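Local coordinates for protein gluconate kinase (Lactobacillus acidophilus, PDB 3LL3) that probably phosphorylates a sugar or sugar acid at the expense of ATP, and binds D-xylulose and the nucleotide, at residues G294-G299 / G341-P346; F336-G341 / P476-I481; A256-T261 / N398-F403. One frame throughout, in Å; residues are numbered along the deposited sequence.

Overall arrangement
All three contacts belong largely to the C-terminal half of the kinase. Contact 3 joins strands 254-259 and 396-400 in the middle of its seven-stranded sheet, where ATP binds. Contact 1 starts from strand 289-296 of the same sheet, with its centre about 14 Å from that of contact 3, and contributes to the sites of both sugar ligands. Contact 2 lies further out, with its centre about 12 Å from contact 1, with which it shares Gly341. Along the chain, contact 1 is nested inside the loop closed by contact 3, while contact 2 crosses both. The loop after strand 335-337 thus links the C-terminal helix 465-485 to the sugar side of the cleft.

Contact 1. Residues G294-G299 / G341-P346; sequences GPVNNG and GGERAP. With DXP (1-deoxy-D-xylulose-5-phosphate), chain D; XUL (D-xylulose), chain E.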
loop_
_atom_site.group_PDB
_atom_site.type_symbol
_atom_site.label_atom_id
_atom_site.label_comp_id
_atom_site.label_asym_id
_atom_site.label_seq_id
_atom_site.Cartn_x
_atom_site.Cartn_y
_atom_site.Cartn_z
ATOM N N GLY A 294 6.173 -12.261 -21.776
ATOM C CA GLY A 294 5.268 -11.378 -21.070
ATOM C C GLY A 294 5.710 -9.932 -21.251
ATOM O O GLY A 294 6.812 -9.555 -20.841
ATOM N N PRO A 295 4.867 -9.117 -21.890
ATOM C CA PRO A 295 5.133 -7.680 -21.908
ATOM C C PRO A 295 4.654 -7.105 -20.567
ATOM O O PRO A 295 3.576 -7.439 -20.120
ATOM C CB PRO A 295 4.246 -7.172 -23.041
ATOM C CG PRO A 295 3.238 -8.279 -23.315
ATOM C CD PRO A 295 3.550 -9.457 -22.459
ATOM N N VAL A 296 5.468 -6.286 -19.920
ATOM C CA VAL A 296 5.151 -5.794 -18.576
ATOM C C VAL A 296 5.179 -4.271 -18.599
ATOM O O VAL A 296 6.218 -3.663 -18.929
ATOM C CB VAL A 296 6.177 -6.324 -17.556
ATOM C CG1 VAL A 296 5.887 -5.788 -16.169
ATOM C CG2 VAL A 296 6.175 -7.848 -17.530
ATOM N N ASN A 297 4.051 -3.646 -18.274
ATOM C CA ASN A 297 3.952 -2.185 -18.344
ATOM C C ASN A 297 4.869 -1.481 -17.342
ATOM O O ASN A 297 5.512 -0.472 -17.664
ATOM C CB ASN A 297 2.518 -1.704 -18.081
ATOM C CG ASN A 297 1.500 -2.279 -19.068
ATOM O OD1 ASN A 297 1.850 -2.698 -20.173
ATOM N ND2 ASN A 297 0.222 -2.277 -18.668
ATOM N N ASN A 298 4.892 -2.019 -16.128
ATOM C CA ASN A 298 5.370 -1.283 -14.964
ATOM C C ASN A 298 6.843 -1.453 -14.685
ATOM O O ASN A 298 7.241 -2.095 -13.706
ATOM C CB ASN A 298 4.510 -1.650 -13.752
ATOM C CG ASN A 298 3.043 -1.281 -13.972
ATOM O OD1 ASN A 298 2.704 -0.105 -14.069
ATOM N ND2 ASN A 298 2.183 -2.284 -14.084
ATOM N N GLY A 299 7.652 -0.864 -15.564
ATOM C CA GLY A 299 9.098 -0.930 -15.455
ATOM C C GLY A 299 9.672 0.360 -14.908
ATOM O O GLY A 299 9.281 0.825 -13.827
ATOM N N GLY A 341 0.066 1.495 -13.881
ATOM C CA GLY A 341 -0.706 1.717 -15.105
ATOM C C GLY A 341 -1.588 0.562 -15.557
ATOM O O GLY A 341 -1.696 0.304 -16.754
ATOM N N GLY A 342 -2.229 -0.136 -14.622
ATOM C CA GLY A 342 -2.816 -1.422 -14.957
ATOM C C GLY A 342 -1.656 -2.327 -15.344
ATOM O O GLY A 342 -0.492 -1.893 -15.300
ATOM N N GLU A 343 -1.927 -3.573 -15.715
ATOM C CA GLU A 343 -0.818 -4.463 -16.069
ATOM C C GLU A 343 -1.188 -5.512 -17.108
ATOM O O GLU A 343 -2.312 -6.039 -17.100
ATOM C CB GLU A 343 -0.262 -5.144 -14.804
ATOM C CG GLU A 343 1.009 -5.956 -15.028
ATOM C CD GLU A 343 2.073 -5.164 -15.767
ATOM O OE1 GLU A 343 1.958 -4.990 -17.011
ATOM O OE2 GLU A 343 3.028 -4.719 -15.101
ATOM N N ARG A 344 -0.250 -5.806 -18.007
ATOM C CA ARG A 344 -0.391 -6.946 -18.894
ATOM C C ARG A 344 0.201 -8.160 -18.168
ATOM O O ARG A 344 -0.306 -8.524 -17.118
ATOM C CB ARG A 344 0.198 -6.647 -20.288
ATOM C CG ARG A 344 -0.736 -5.718 -21.082
ATOM C CD ARG A 344 -0.160 -5.224 -22.413
ATOM N NE ARG A 344 0.969 -4.331 -22.193
ATOM C CZ ARG A 344 1.958 -4.146 -23.065
ATOM N NH1 ARG A 344 1.952 -4.789 -24.223
ATOM N NH2 ARG A 344 2.961 -3.322 -22.770
ATOM N N ALA A 345 1.251 -8.794 -18.678
ATOM C CA ALA A 345 1.839 -9.893 -17.912
ATOM C C ALA A 345 2.401 -9.320 -16.620
ATOM O O ALA A 345 2.926 -8.212 -16.639
ATOM C CB ALA A 345 2.944 -10.588 -18.693
ATOM N N PRO A 346 2.295 -10.069 -15.501
ATOM C CA PRO A 346 1.692 -11.407 -15.407
ATOM C C PRO A 346 0.195 -11.462 -15.047
ATOM O O PRO A 346 -0.405 -12.526 -15.200
ATOM C CB PRO A 346 2.509 -12.050 -14.288
ATOM C CG PRO A 346 2.688 -10.913 -13.325
ATOM C CD PRO A 346 2.837 -9.650 -14.192
HETATM C C1 DXP D . -7.527 2.515 -18.599
HETATM C C2 DXP D . -6.089 3.004 -18.257
HETATM C C3 DXP D . -4.978 2.664 -19.281
HETATM C C4 DXP D . -4.985 1.135 -19.489
HETATM C C5 DXP D . -3.809 0.323 -20.085
HETATM O O2 DXP D . -5.813 3.271 -17.135
HETATM O O3 DXP D . -3.797 3.292 -18.969
HETATM O O4 DXP D . -5.523 0.555 -18.344
HETATM O O5 DXP D . -3.424 -0.848 -19.413
HETATM P P DXP D . -3.074 -2.329 -20.077
HETATM O O2P DXP D . -4.428 -3.119 -20.359
HETATM O O1P DXP D . -2.043 -2.147 -21.291
HETATM O O3P DXP D . -2.491 -3.176 -19.107
HETATM C C1 XUL E . 5.578 -7.589 -27.815
HETATM C C2 XUL E . 4.205 -7.003 -27.446
HETATM C C3 XUL E . 3.997 -5.463 -27.398
HETATM C C4 XUL E . 5.107 -4.617 -28.052
HETATM C C5 XUL E . 5.125 -4.697 -29.590
HETATM O O1 XUL E . 6.120 -8.272 -26.710
HETATM O O2 XUL E . 3.305 -7.752 -27.146
HETATM O O3 XUL E . 3.921 -5.047 -26.057
HETATM O O4 XUL E . 4.894 -3.277 -27.669
HETATM O O5 XUL E . 5.742 -3.564 -30.153
#
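Gly294 lies against Ala345, with CA 3.4 Å from the methyl CB. Pro295 follows with two contacts. Its carbonyl O accepts a weak hydrogen bond from Ala345 N. Its CB sits over one face of the Arg344 guanidinium, offset toward the rim, 3.5 Å from NH1. Val296 has CG1 anti to the backbone N (chi1 178°). This brings CG1 to Glu343 OE2 and leaves CG2 beside Ala345 O.

Asn297 carries much of the polar link. Its backbone N donates to the syn lone pair of Glu343 OE1 at 2.8 Å. The anti lone pair of that oxygen takes Arg344 N, so two backbone N-H groups grip this one oxygen. Asn297 OD1 is gripped side-on by Arg344, with NE at 2.7 Å and NH2 at 2.9 Å. The amide and guanidinium planes are only 24° apart. This grip should fix the rotation of the arginine, whose NH1 donates to O3 of D-xylulose at 2.7 Å. Asn297 ND2 turns to the other ligand and donates to O3P of 1-deoxy-D-xylulose-5-phosphate at 2.9 Å. One residue therefore reaches the phosphate and also positions a sugar-binding arginine.

Asn298 uses both ends of its amide. OD1 accepts an almost straight bond from Gly341 N in the carbonyl plane. ND2 donates to Gly342 O and to Glu343 OE2, meeting the latter at 2.8 Å from above the carboxylate plane. Asn298 also centres an inverse gamma turn.

Strand 289-296 pairs here with strand 263-269, through Gly294 with Ile265 and Val296 with Gly263. Asn379 of helix 365-388 touches Val296, Glu343 and Pro346. Gly299 is the N-cap of helix 300-311.

Contact 2. Residues F336-G341 / P476-I481; sequences FLPYLG and PLYCEI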
loop_
_atom_site.group_PDB
_atom_site.type_symbol
_atom_site.label_atom_id
_atom_site.label_comp_id
_atom_site.label_asym_id
_atom_site.label_seq_id
_atom_site.Cartn_x
_atom_site.Cartn_y
_atom_site.Cartn_z
ATOM N N PHE A 336 5.611 -3.949 -2.318
ATOM C CA PHE A 336 5.128 -2.968 -3.276
ATOM C C PHE A 336 4.612 -3.692 -4.509
ATOM O O PHE A 336 5.404 -4.287 -5.252
ATOM C CB PHE A 336 6.229 -1.987 -3.681
ATOM C CG PHE A 336 5.780 -0.942 -4.678
ATOM C CD1 PHE A 336 4.922 0.088 -4.300
ATOM C CD2 PHE A 336 6.222 -0.978 -5.990
ATOM C CE1 PHE A 336 4.517 1.060 -5.219
ATOM C CE2 PHE A 336 5.822 -0.022 -6.908
ATOM C CZ PHE A 336 4.969 0.994 -6.533
ATOM N N LEU A 337 3.297 -3.666 -4.716
ATOM C CA LEU A 337 2.741 -4.160 -5.981
ATOM C C LEU A 337 2.819 -3.006 -6.987
ATOM O O LEU A 337 2.236 -1.951 -6.768
ATOM C CB LEU A 337 1.299 -4.658 -5.809
ATOM C CG LEU A 337 1.031 -5.754 -4.763
ATOM C CD1 LEU A 337 -0.462 -6.137 -4.697
ATOM C CD2 LEU A 337 1.875 -6.982 -5.057
ATOM N N PRO A 338 3.561 -3.199 -8.090
ATOM C CA PRO A 338 3.937 -2.077 -8.968
ATOM C C PRO A 338 2.902 -1.684 -10.022
ATOM O O PRO A 338 3.238 -0.917 -10.925
ATOM C CB PRO A 338 5.183 -2.594 -9.694
ATOM C CG PRO A 338 5.136 -4.079 -9.578
ATOM C CD PRO A 338 4.143 -4.479 -8.523
ATOM N N TYR A 339 1.672 -2.167 -9.910
ATOM C CA TYR A 339 0.734 -2.028 -11.024
ATOM C C TYR A 339 0.141 -0.637 -11.225
ATOM O O TYR A 339 -1.072 -0.507 -11.360
ATOM C CB TYR A 339 -0.399 -3.018 -10.873
ATOM C CG TYR A 339 0.021 -4.385 -10.408
ATOM C CD1 TYR A 339 1.006 -5.104 -11.069
ATOM C CD2 TYR A 339 -0.625 -4.986 -9.347
ATOM C CE1 TYR A 339 1.351 -6.388 -10.647
ATOM C CE2 TYR A 339 -0.280 -6.236 -8.911
ATOM C CZ TYR A 339 0.701 -6.941 -9.564
ATOM O OH TYR A 339 1.003 -8.202 -9.100
ATOM N N LEU A 340 0.986 0.384 -11.293
ATOM C CA LEU A 340 0.509 1.760 -11.462
ATOM C C LEU A 340 -0.350 2.002 -12.729
ATOM O O LEU A 340 -1.397 2.628 -12.655
ATOM C CB LEU A 340 1.682 2.752 -11.368
ATOM C CG LEU A 340 1.912 3.348 -9.963
ATOM C CD1 LEU A 340 2.071 2.256 -8.955
ATOM C CD2 LEU A 340 3.142 4.217 -9.965
ATOM N N GLY A 341 0.066 1.495 -13.881
ATOM C CA GLY A 341 -0.706 1.717 -15.105
ATOM C C GLY A 341 -1.588 0.562 -15.557
ATOM O O GLY A 341 -1.696 0.304 -16.754
ATOM N N PRO A 476 7.051 -15.472 -1.867
ATOM C CA PRO A 476 5.717 -16.004 -1.564
ATOM C C PRO A 476 4.822 -14.969 -0.873
ATOM O O PRO A 476 3.624 -14.970 -1.106
ATOM C CB PRO A 476 6.018 -17.169 -0.607
ATOM C CG PRO A 476 7.381 -17.649 -1.050
ATOM C CD PRO A 476 8.128 -16.367 -1.395
ATOM N N LEU A 477 5.385 -14.116 -0.028
ATOM C CA LEU A 477 4.591 -13.068 0.614
ATOM C C LEU A 477 4.113 -12.047 -0.429
ATOM O O LEU A 477 2.978 -11.587 -0.372
ATOM C CB LEU A 477 5.398 -12.368 1.708
ATOM C CG LEU A 477 4.748 -11.163 2.398
ATOM C CD1 LEU A 477 3.422 -11.539 3.024
ATOM C CD2 LEU A 477 5.700 -10.582 3.441
ATOM N N TYR A 478 4.980 -11.702 -1.383
ATOM C CA TYR A 478 4.595 -10.809 -2.477
ATOM C C TYR A 478 3.372 -11.381 -3.203
ATOM O O TYR A 478 2.428 -10.656 -3.500
ATOM C CB TYR A 478 5.761 -10.645 -3.454
ATOM C CG TYR A 478 5.445 -9.889 -4.734
ATOM C CD1 TYR A 478 5.696 -8.520 -4.844
ATOM C CD2 TYR A 478 4.882 -10.543 -5.824
ATOM C CE1 TYR A 478 5.410 -7.827 -6.021
ATOM C CE2 TYR A 478 4.585 -9.862 -6.997
ATOM C CZ TYR A 478 4.844 -8.510 -7.094
ATOM O OH TYR A 478 4.527 -7.871 -8.264
ATOM N N CYS A 479 3.399 -12.681 -3.483
ATOM C CA CYS A 479 2.301 -13.348 -4.173
ATOM C C CYS A 479 1.037 -13.428 -3.314
ATOM O O CYS A 479 -0.083 -13.408 -3.838
ATOM C CB CYS A 479 2.720 -14.743 -4.628
ATOM S SG CYS A 479 4.009 -14.711 -5.883
ATOM N N GLU A 480 1.219 -13.539 -2.003
ATOM C CA GLU A 480 0.077 -13.554 -1.094
ATOM C C GLU A 480 -0.657 -12.220 -1.150
ATOM O O GLU A 480 -1.879 -12.197 -1.234
ATOM C CB GLU A 480 0.507 -13.863 0.336
ATOM C CG GLU A 480 0.715 -15.346 0.589
ATOM C CD GLU A 480 -0.592 -16.122 0.604
ATOM O OE1 GLU A 480 -1.542 -15.652 1.272
ATOM O OE2 GLU A 480 -0.669 -17.194 -0.052
ATOM N N ILE A 481 0.091 -11.116 -1.124
ATOM C CA ILE A 481 -0.516 -9.781 -1.127
ATOM C C ILE A 481 -1.181 -9.493 -2.481
ATOM O O ILE A 481 -2.290 -8.957 -2.557
ATOM C CB ILE A 481 0.522 -8.688 -0.787
ATOM C CG1 ILE A 481 1.190 -8.983 0.562
ATOM C CG2 ILE A 481 -0.118 -7.307 -0.793
ATOM C CD1 ILE A 481 0.233 -9.319 1.694
HETATM O O HOH W 1 3.130 -9.451 -10.092
#
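Leu337 has CG anti to its carbonyl carbon (chi1 -56°), and Tyr478 has CG anti to its backbone N (chi1 172°). These torsions bring the leucine methyls and the tyrosine ring together between strand 335-337 and helix 465-485. Leu337 CD2 sits over one face of the Tyr478 ring in a CH-pi contact, 4.0 Å from the ring centroid. The other methyl, CD1, packs on Ile481 CG2 at 4.1 Å.

The rim of the same ring meets backbone and proline. Phe336 O lies at its edge, 3.6 Å from Tyr478 CE1. Pro338 CD is also near the ring plane, 3.4 Å from Tyr478 OH.

Tyr339 and Tyr478 approach from opposite directions. A water joins their hydroxyls, 2.7 Å from Tyr339 OH and 2.8 Å from Tyr478 OH. It lies in the plane of both rings. The two buried phenols thus share one polar partner within an otherwise largely apolar contact.

Phe378 of helix 365-388 meets the Tyr478 ring, and Asn379 of that helix touches Pro338, Tyr339 and Tyr478. Phe492 of the second subunit packs on Leu477 and Ile481, so the subunit interface lies close by.

The arrangement is packing of a helix against one strand of a two-stranded antiparallel sheet and the loop that follows it. Tyr339 centres an inverse gamma turn, and the chain then runs on to Gly341 at the sugar-phosphate site.

Contact 3. Residues A256-T261 / N398-F403; sequences ALNVGT and NATGGF. With ATP (adenosine-5'-triphosphate), chain C.
Two neighbouring parallel strands of the C-terminal sheet form this contact, and the turns that follow them hold the phosphates of ATP. Such glycine-rich turns after strands are characteristic of the actin-like ATPase fold, to which FGGY kinases belong.

Ala256, Leu257 and Asn258 pair with Asn398, Ala399 and Thr400. Leu257 N donates to Asn398 O, Thr400 N to Leu257 O, and Val259 N to Thr400 O, each at 3.0 Å. A fourth bond continues past the strand pair: Phe403 N donates to Val259 O at 2.9 Å. It ties the start of the short 3-10 segment to the end of strand 254-259.

Val259 and Phe403 lie side by side and point the same way. Val259 has CG1 anti to its backbone N (chi1 -169°), which places this methyl 3.5 Å from Phe403 CB. The phenylalanine ring also approaches the adenine, with CD1 3.4 Å from ATP N3.

Both turns give a backbone N-H to the nucleotide. Thr261 N donates to O1B of ATP at 2.6 Å, and Gly402 N to O1A at 2.8 Å. Gly260 passes close to the nucleotide, with CA 3.1 Å from ATP O5'. Gly401 CA makes a CA-H...O contact to Val259 O at 3.2 Å.

On its other side strand 254-259 pairs with strand 263-269, while strand 396-400 pairs with strand 421-424. Leu380 of helix 365-388 packs on Leu257 and Val259. Ile376 and Ile377 of that helix touch Phe403.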
loop_
_atom_site.group_PDB
_atom_site.type_symbol
_atom_site.label_atom_id
_atom_site.label_comp_id
_atom_site.label_asym_id
_atom_site.label_seq_id
_atom_site.Cartn_x
_atom_site.Cartn_y
_atom_site.Cartn_z
ATOM N N ALA A 256 15.457 -13.567 -22.371
ATOM C CA ALA A 256 15.832 -12.169 -22.524
ATOM C C ALA A 256 14.929 -11.293 -21.652
ATOM O O ALA A 256 13.691 -11.384 -21.711
ATOM C CB ALA A 256 15.774 -11.738 -23.989
ATOM N N LEU A 257 15.563 -10.482 -20.811
ATOM C CA LEU A 257 14.866 -9.541 -19.929
ATOM C C LEU A 257 15.263 -8.129 -20.352
ATOM O O LEU A 257 16.443 -7.732 -20.267
ATOM C CB LEU A 257 15.292 -9.753 -18.478
ATOM C CG LEU A 257 14.803 -8.675 -17.504
ATOM C CD1 LEU A 257 13.279 -8.797 -17.365
ATOM C CD2 LEU A 257 15.485 -8.795 -16.173
ATOM N N ASN A 258 14.301 -7.356 -20.823
ATOM C CA ASN A 258 14.599 -5.971 -21.116
ATOM C C ASN A 258 13.722 -5.110 -20.242
ATOM O O ASN A 258 12.522 -5.373 -20.096
ATOM C CB ASN A 258 14.336 -5.646 -22.567
ATOM C CG ASN A 258 14.600 -4.191 -22.884
ATOM O OD1 ASN A 258 15.750 -3.765 -23.002
ATOM N ND2 ASN A 258 13.532 -3.418 -23.031
ATOM N N VAL A 259 14.306 -4.083 -19.647
ATOM C CA VAL A 259 13.521 -3.190 -18.802
ATOM C C VAL A 259 13.933 -1.752 -19.014
ATOM O O VAL A 259 14.989 -1.312 -18.559
ATOM C CB VAL A 259 13.622 -3.534 -17.313
ATOM C CG1 VAL A 259 12.591 -2.751 -16.538
ATOM C CG2 VAL A 259 13.451 -5.021 -17.077
ATOM N N GLY A 260 13.103 -1.024 -19.740
ATOM C CA GLY A 260 13.291 0.396 -19.891
ATOM C C GLY A 260 12.128 1.064 -19.199
ATOM O O GLY A 260 11.862 0.802 -18.019
ATOM N N THR A 261 11.428 1.926 -19.928
ATOM C CA THR A 261 10.198 2.516 -19.404
ATOM C C THR A 261 9.219 1.386 -19.051
ATOM O O THR A 261 8.654 1.330 -17.931
ATOM C CB THR A 261 9.598 3.511 -20.416
ATOM O OG1 THR A 261 10.588 4.503 -20.735
ATOM C CG2 THR A 261 8.393 4.201 -19.835
ATOM N N ASN A 398 19.758 -12.814 -20.272
ATOM C CA ASN A 398 20.428 -11.769 -21.031
ATOM C C ASN A 398 19.651 -10.468 -20.930
ATOM O O ASN A 398 18.531 -10.369 -21.431
ATOM C CB ASN A 398 20.601 -12.194 -22.490
ATOM C CG ASN A 398 21.351 -13.506 -22.619
ATOM O OD1 ASN A 398 21.558 -14.025 -23.715
ATOM N ND2 ASN A 398 21.760 -14.050 -21.495
ATOM N N ALA A 399 20.264 -9.474 -20.295
ATOM C CA ALA A 399 19.551 -8.302 -19.801
ATOM C C ALA A 399 19.973 -6.988 -20.427
ATOM O O ALA A 399 21.161 -6.716 -20.604
ATOM C CB ALA A 399 19.700 -8.215 -18.280
ATOM N N THR A 400 18.988 -6.150 -20.702
ATOM C CA THR A 400 19.219 -4.843 -21.287
ATOM C C THR A 400 18.188 -3.871 -20.723
ATOM O O THR A 400 17.240 -4.291 -20.071
ATOM C CB THR A 400 19.026 -4.889 -22.821
ATOM O OG1 THR A 400 17.739 -5.435 -23.129
ATOM C CG2 THR A 400 20.103 -5.760 -23.495
ATOM N N GLY A 401 18.360 -2.585 -21.002
ATOM C CA GLY A 401 17.367 -1.587 -20.661
ATOM C C GLY A 401 17.814 -0.611 -19.591
ATOM O O GLY A 401 18.569 -0.968 -18.711
ATOM N N GLY A 402 17.328 0.621 -19.680
ATOM C CA GLY A 402 17.744 1.695 -18.803
ATOM C C GLY A 402 17.488 1.464 -17.325
ATOM O O GLY A 402 18.168 2.057 -16.480
ATOM N N PHE A 403 16.512 0.621 -16.992
ATOM C CA PHE A 403 16.210 0.366 -15.581
ATOM C C PHE A 403 17.308 -0.481 -14.953
ATOM O O PHE A 403 17.529 -0.426 -13.749
ATOM C CB PHE A 403 14.843 -0.316 -15.411
ATOM C CG PHE A 403 14.500 -0.636 -13.984
ATOM C CD1 PHE A 403 14.298 0.385 -13.057
ATOM C CD2 PHE A 403 14.381 -1.957 -13.561
ATOM C CE1 PHE A 403 13.973 0.095 -11.739
ATOM C CE2 PHE A 403 14.065 -2.261 -12.225
ATOM C CZ PHE A 403 13.859 -1.231 -11.320
HETATM P PG ATP C . 14.295 3.078 -25.917
HETATM O O1G ATP C . 14.899 4.554 -25.450
HETATM O O2G ATP C . 15.531 2.085 -26.410
HETATM O O3G ATP C . 13.310 3.265 -26.981
HETATM P PB ATP C . 13.118 3.245 -23.310
HETATM O O1B ATP C . 12.326 2.203 -22.314
HETATM O O2B ATP C . 12.289 4.388 -23.673
HETATM O O3B ATP C . 13.551 2.346 -24.637
HETATM P PA ATP C . 15.469 3.140 -21.525
HETATM O O1A ATP C . 15.850 1.572 -21.815
HETATM O O2A ATP C . 16.649 3.990 -21.435
HETATM O O3A ATP C . 14.498 3.881 -22.644
HETATM O "O5'" ATP C . 14.720 3.165 -20.062
HETATM C "C5'" ATP C . 14.108 4.364 -19.647
HETATM C "C4'" ATP C . 13.897 4.293 -18.153
HETATM O "O4'" ATP C . 15.032 4.154 -17.314
HETATM C "C3'" ATP C . 12.906 5.256 -17.433
HETATM O "O3'" ATP C . 11.608 4.761 -17.285
HETATM C "C2'" ATP C . 13.682 5.708 -16.142
HETATM O "O2'" ATP C . 12.841 5.925 -15.042
HETATM C "C1'" ATP C . 14.690 4.587 -16.025
HETATM N N9 ATP C . 15.957 4.992 -15.433
HETATM C C8 ATP C . 16.752 6.019 -15.791
HETATM N N7 ATP C . 17.928 5.918 -14.996
HETATM C C5 ATP C . 17.803 4.779 -14.168
HETATM C C6 ATP C . 18.659 4.200 -13.204
HETATM N N6 ATP C . 19.966 4.797 -12.957
HETATM N N1 ATP C . 18.290 3.089 -12.557
HETATM C C2 ATP C . 17.074 2.494 -12.808
HETATM N N3 ATP C . 16.242 3.069 -13.751
HETATM C C4 ATP C . 16.618 4.199 -14.414
#